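Local coordinates for inactive dihydropteroate synthase 2 (Mycobacterium tuberculosis, PDB 2VP8), which seems to lack dihydropteroate synthase activity, probably has very low affinity for the pterin pyrophosphate substrate though it can bind dapsone, and probably plays no part in folate metabolism, at residues B[185-188]-B[189-193]; B[229-232]-B[233-237]. All blocks are in the same frame, centred on the assembly; numbering follows the deposited sequence.

Contact 1: residues B[185-188]-B[189-193]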
ATOM      1  N   THR B 185      15.427  22.331   7.784  1.00 41.40           N
ATOM      2  CA  THR B 185      15.230  21.341   6.721  1.00 41.21           C
ATOM      3  C   THR B 185      13.963  20.485   6.874  1.00 40.95           C
ATOM      4  O   THR B 185      13.394  20.375   7.959  1.00 40.89           O
ATOM      5  CB  THR B 185      16.476  20.417   6.570  1.00 41.32           C
ATOM      6  OG1 THR B 185      16.273  19.497   5.489  1.00 41.39           O
ATOM      7  CG2 THR B 185      16.752  19.638   7.869  1.00 41.30           C
ATOM      8  N   THR B 186      13.544  19.891   5.759  1.00 40.64           N
ATOM      9  CA  THR B 186      12.415  18.960   5.700  1.00 40.26           C
ATOM     10  C   THR B 186      12.574  17.778   6.664  1.00 39.96           C
ATOM     11  O   THR B 186      11.589  17.172   7.083  1.00 39.81           O
ATOM     12  CB  THR B 186      12.192  18.461   4.243  1.00 40.32           C
ATOM     13  OG1 THR B 186      11.457  17.230   4.241  1.00 40.14           O
ATOM     14  CG2 THR B 186      13.532  18.261   3.529  1.00 40.50           C
ATOM     15  N   ARG B 187      13.820  17.461   7.004  1.00 39.76           N
ATOM     16  CA  ARG B 187      14.123  16.478   8.041  1.00 39.66           C
ATOM     17  C   ARG B 187      13.719  17.007   9.425  1.00 39.19           C
ATOM     18  O   ARG B 187      13.155  16.272  10.237  1.00 39.25           O
ATOM     19  CB  ARG B 187      15.616  16.112   8.007  1.00 39.86           C
ATOM     20  CG  ARG B 187      16.099  15.232   9.158  1.00 40.70           C
ATOM     21  CD  ARG B 187      15.513  13.832   9.076  1.00 42.11           C
ATOM     22  NE  ARG B 187      15.434  13.195  10.387  1.00 43.45           N
ATOM     23  CZ  ARG B 187      15.016  11.949  10.596  1.00 44.01           C
ATOM     24  NH1 ARG B 187      14.648  11.186   9.574  1.00 44.12           N
ATOM     25  NH2 ARG B 187      14.972  11.465  11.832  1.00 44.20           N
ATOM     26  N   GLY B 188      14.003  18.285   9.671  1.00 38.67           N
ATOM     27  CA  GLY B 188      13.679  18.945  10.937  1.00 37.96           C
ATOM     28  C   GLY B 188      12.197  18.988  11.262  1.00 37.53           C
ATOM     29  O   GLY B 188      11.815  18.924  12.431  1.00 37.49           O
ATOM     30  N   VAL B 189      11.364  19.094  10.229  1.00 37.02           N
ATOM     31  CA  VAL B 189       9.912  19.100  10.394  1.00 36.52           C
ATOM     32  C   VAL B 189       9.459  17.805  11.061  1.00 36.33           C
ATOM     33  O   VAL B 189       8.605  17.819  11.951  1.00 36.21           O
ATOM     34  CB  VAL B 189       9.190  19.299   9.040  1.00 36.43           C
ATOM     35  CG1 VAL B 189       7.681  19.273   9.215  1.00 36.37           C
ATOM     36  CG2 VAL B 189       9.613  20.613   8.405  1.00 36.62           C
ATOM     37  N   VAL B 190      10.053  16.694  10.631  1.00 36.20           N
ATOM     38  CA  VAL B 190       9.777  15.376  11.199  1.00 35.96           C
ATOM     39  C   VAL B 190      10.274  15.312  12.639  1.00 35.96           C
ATOM     40  O   VAL B 190       9.549  14.878  13.527  1.00 35.97           O
ATOM     41  CB  VAL B 190      10.417  14.240  10.348  1.00 35.93           C
ATOM     42  CG1 VAL B 190      10.327  12.900  11.057  1.00 35.59           C
ATOM     43  CG2 VAL B 190       9.765  14.159   8.973  1.00 35.56           C
ATOM     44  N   ASP B 191      11.505  15.764  12.862  1.00 36.13           N
ATOM     45  CA  ASP B 191      12.101  15.759  14.200  1.00 36.25           C
ATOM     46  C   ASP B 191      11.362  16.674  15.179  1.00 36.19           C
ATOM     47  O   ASP B 191      11.305  16.390  16.374  1.00 36.28           O
ATOM     48  CB  ASP B 191      13.594  16.100  14.137  1.00 36.22           C
ATOM     49  CG  ASP B 191      14.450  14.915  13.685  1.00 36.66           C
ATOM     50  OD1 ASP B 191      15.543  15.148  13.130  1.00 36.86           O
ATOM     51  OD2 ASP B 191      14.038  13.751  13.886  1.00 37.34           O
ATOM     52  N   ALA B 192      10.784  17.754  14.657  1.00 36.15           N
ATOM     53  CA  ALA B 192       9.955  18.661  15.446  1.00 36.11           C
ATOM     54  C   ALA B 192       8.678  17.982  15.920  1.00 36.23           C
ATOM     55  O   ALA B 192       8.218  18.234  17.032  1.00 36.21           O
ATOM     56  CB  ALA B 192       9.619  19.907  14.647  1.00 36.09           C
ATOM     57  N   VAL B 193       8.108  17.128  15.071  1.00 36.44           N
ATOM     58  CA  VAL B 193       6.920  16.354  15.433  1.00 36.60           C
ATOM     59  C   VAL B 193       7.306  15.274  16.434  1.00 36.84           C
ATOM     60  O   VAL B 193       6.753  15.225  17.532  1.00 36.92           O
ATOM     61  CB  VAL B 193       6.225  15.716  14.200  1.00 36.55           C
ATOM     62  CG1 VAL B 193       5.043  14.868  14.629  1.00 35.92           C
ATOM     63  CG2 VAL B 193       5.773  16.791  13.219  1.00 36.64           C
TER
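Val-189 meets Thr-185 through its backbone N, which makes a weak hydrogen bond to Thr-185 O (3.3 Å), while its CG2 lies against the same carbonyl oxygen. Val-190 CB rests 3.4 Å from Arg-187 O, and its CG2 lies more loosely near Thr-186 O. Asp-191 carries the side-chain contact. Its N gives Arg-187 O a nearly straight hydrogen bond (3.1 Å, N-H...O 163°) in the carbonyl plane, and its carboxylate takes up the guanidinium of the same arginine. The salt bridge has two weak limbs, NE of Arg-187 to OD1 of Asp-191 at 3.4 Å and NH2 of Arg-187 to OD2 of Asp-191 at 3.2 Å. In Arg-187 the bend at chi2 (68°) tips the outward-going chain towards the C-terminal end of the helix, where Asp-191 stands; the two planes nevertheless stand 70° apart, not flat against each other. Ala-192 N then bonds to Gly-188 O (2.7 Å), and Ala-192 CB lies against that oxygen. Helix 186-207 thus opens with an i to i+4 arginine-aspartate salt bridge on its surface, in the TIM-barrel fold of the pterin-binding family.

Contact 2: residues B[229-232]-B[233-237]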
ATOM      1  N   GLY B 229       1.204  16.019   6.180  1.00 36.80           N
ATOM      2  CA  GLY B 229       0.680  14.656   6.222  1.00 36.19           C
ATOM      3  C   GLY B 229       1.567  13.661   5.506  1.00 35.78           C
ATOM      4  O   GLY B 229       2.127  12.754   6.129  1.00 36.18           O
ATOM      5  N   LEU B 230       1.707  13.845   4.197  1.00 35.32           N
ATOM      6  CA  LEU B 230       2.544  12.986   3.365  1.00 34.83           C
ATOM      7  C   LEU B 230       3.974  12.825   3.887  1.00 35.10           C
ATOM      8  O   LEU B 230       4.515  11.719   3.850  1.00 34.98           O
ATOM      9  CB  LEU B 230       2.557  13.486   1.923  1.00 34.25           C
ATOM     10  CG  LEU B 230       1.218  13.443   1.186  1.00 33.57           C
ATOM     11  CD1 LEU B 230       1.263  14.291  -0.083  1.00 31.69           C
ATOM     12  CD2 LEU B 230       0.796  12.007   0.882  1.00 31.88           C
ATOM     13  N   LEU B 231       4.582  13.914   4.359  1.00 35.44           N
ATOM     14  CA  LEU B 231       5.922  13.847   4.939  1.00 36.41           C
ATOM     15  C   LEU B 231       5.958  12.878   6.092  1.00 37.04           C
ATOM     16  O   LEU B 231       6.768  11.955   6.110  1.00 37.83           O
ATOM     17  CB  LEU B 231       6.389  15.200   5.464  1.00 36.42           C
ATOM     18  CG  LEU B 231       7.461  15.987   4.717  1.00 37.34           C
ATOM     19  CD1 LEU B 231       8.028  17.015   5.698  1.00 37.75           C
ATOM     20  CD2 LEU B 231       8.578  15.111   4.118  1.00 35.65           C
ATOM     21  N   LEU B 232       5.077  13.089   7.062  1.00 37.18           N
ATOM     22  CA  LEU B 232       5.049  12.235   8.217  1.00 37.66           C
ATOM     23  C   LEU B 232       4.815  10.799   7.786  1.00 38.09           C
ATOM     24  O   LEU B 232       5.425   9.879   8.336  1.00 38.77           O
ATOM     25  CB  LEU B 232       4.002  12.707   9.222  1.00 37.67           C
ATOM     26  CG  LEU B 232       4.272  14.081   9.830  1.00 37.06           C
ATOM     27  CD1 LEU B 232       3.224  14.390  10.871  1.00 37.52           C
ATOM     28  CD2 LEU B 232       5.670  14.165  10.438  1.00 37.10           C
ATOM     29  N   LEU B 233       3.956  10.611   6.786  1.00 38.20           N
ATOM     30  CA  LEU B 233       3.740   9.291   6.198  1.00 38.43           C
ATOM     31  C   LEU B 233       5.039   8.700   5.669  1.00 38.50           C
ATOM     32  O   LEU B 233       5.343   7.532   5.921  1.00 38.67           O
ATOM     33  CB  LEU B 233       2.728   9.362   5.059  1.00 38.42           C
ATOM     34  CG  LEU B 233       1.275   9.053   5.386  1.00 39.24           C
ATOM     35  CD1 LEU B 233       0.359   9.432   4.206  1.00 38.76           C
ATOM     36  CD2 LEU B 233       1.145   7.587   5.752  1.00 39.73           C
ATOM     37  N   ARG B 234       5.797   9.508   4.931  1.00 38.31           N
ATOM     38  CA  ARG B 234       7.078   9.076   4.387  1.00 38.04           C
ATOM     39  C   ARG B 234       8.001   8.628   5.518  1.00 37.95           C
ATOM     40  O   ARG B 234       8.849   7.759   5.324  1.00 37.74           O
ATOM     41  CB  ARG B 234       7.725  10.220   3.612  1.00 38.06           C
ATOM     42  CG  ARG B 234       8.895   9.834   2.736  1.00 37.03           C
ATOM     43  CD  ARG B 234       8.942  10.765   1.526  1.00 36.46           C
ATOM     44  NE  ARG B 234       9.808  11.922   1.702  1.00 33.79           N
ATOM     45  CZ  ARG B 234       9.599  13.113   1.158  1.00 33.17           C
ATOM     46  NH1 ARG B 234       8.524  13.361   0.419  1.00 32.64           N
ATOM     47  NH2 ARG B 234      10.470  14.075   1.379  1.00 32.99           N
ATOM     48  N   HIS B 235       7.813   9.218   6.696  1.00 37.89           N
ATOM     49  CA  HIS B 235       8.749   9.034   7.795  1.00 38.32           C
ATOM     50  C   HIS B 235       8.217   8.195   8.952  1.00 38.41           C
ATOM     51  O   HIS B 235       8.820   8.186  10.035  1.00 38.61           O
ATOM     52  CB  HIS B 235       9.274  10.387   8.284  1.00 38.38           C
ATOM     53  CG  HIS B 235      10.343  10.966   7.410  1.00 38.89           C
ATOM     54  ND1 HIS B 235      10.066  11.635   6.236  1.00 39.75           N
ATOM     55  CD2 HIS B 235      11.691  10.962   7.530  1.00 39.63           C
ATOM     56  CE1 HIS B 235      11.199  12.023   5.675  1.00 40.27           C
ATOM     57  NE2 HIS B 235      12.201  11.626   6.439  1.00 39.27           N
ATOM     58  N   VAL B 236       7.124   7.465   8.707  1.00 38.02           N
ATOM     59  CA  VAL B 236       6.543   6.569   9.705  1.00 37.72           C
ATOM     60  C   VAL B 236       7.621   5.769  10.424  1.00 37.39           C
ATOM     61  O   VAL B 236       7.680   5.809  11.641  1.00 37.72           O
ATOM     62  CB  VAL B 236       5.439   5.637   9.111  1.00 38.15           C
ATOM     63  CG1 VAL B 236       4.997   4.605  10.117  1.00 37.75           C
ATOM     64  CG2 VAL B 236       4.223   6.449   8.689  1.00 38.44           C
ATOM     65  N   ALA B 237       8.486   5.080   9.676  1.00 37.11           N
ATOM     66  CA  ALA B 237       9.639   4.347  10.235  1.00 36.60           C
ATOM     67  C   ALA B 237      10.351   5.118  11.337  1.00 36.66           C
ATOM     68  O   ALA B 237      10.666   4.552  12.389  1.00 36.10           O
ATOM     69  CB  ALA B 237      10.627   3.971   9.146  1.00 36.35           C
TER
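Leu-231 and Arg-234 meet side chain to side chain, the methyl CD2 of Leu-231 lying over one face of the Arg-234 guanidinium. The methyl stands 3.5 Å above the plane and is displaced towards the rim, with NH2 of Arg-234 its nearest atom. Bends at chi2 and chi3 (149° and 94°) fold the arginine chain back over the leucine. Its NH1 makes a weak hydrogen bond to the carbonyl O of Ile-304 of the second subunit, which carries this side chain into the dimer contact. The imidazole of His-235 is turned differently: it presents its edge to the backbone of Leu-231, whose O lies in the ring plane and accepts a weak bond from ND1 (3.3 Å). His-235 N also makes a weak bond to Leu-231 O, so one carbonyl oxygen receives both ring and backbone of the histidine. The same N bonds to Leu-232 O at 3.0 Å, approaching from above that carbonyl's plane. His-235 is where helix 227-234 leaves helical geometry and is also the N-cap residue of helix 236-241, a junction within the helical connection between strands 214-217 and 247-248 of the TIM barrel. On the preceding turn, Leu-230 CD2 and Leu-233 CD1 approach to 4.2 Å, and both side chains also pack on the second subunit. Leu-233 N bonds to Gly-229 O (2.9 Å, N-H...O 164°), and Arg-234 N to Leu-230 O at 2.8 Å. Leu-232 packs on Ala-219, and its side chain is about 8 Å from that of His-220, a position that, by similarity, marks family members without synthase activity.

Contact 1 comes first along the chain, at the start of helix 186-207, and contact 2 follows after strand 214-217, at the passage from helix 227-234 to helix 236-241. Each is continuous in sequence and closes no long loop; the two stand in series, neither nested nor crossed. Their centres are 11 Å apart, and their side chains touch: Thr-186 meets Leu-231, Arg-187 and Val-190 pack on His-235, and Val-193 packs on Leu-232. The beginning of helix 186-207 is thereby joined to the helix pair that precedes strand 247-248. From there, 229-237 packs on that strand and on the second subunit of the homodimer.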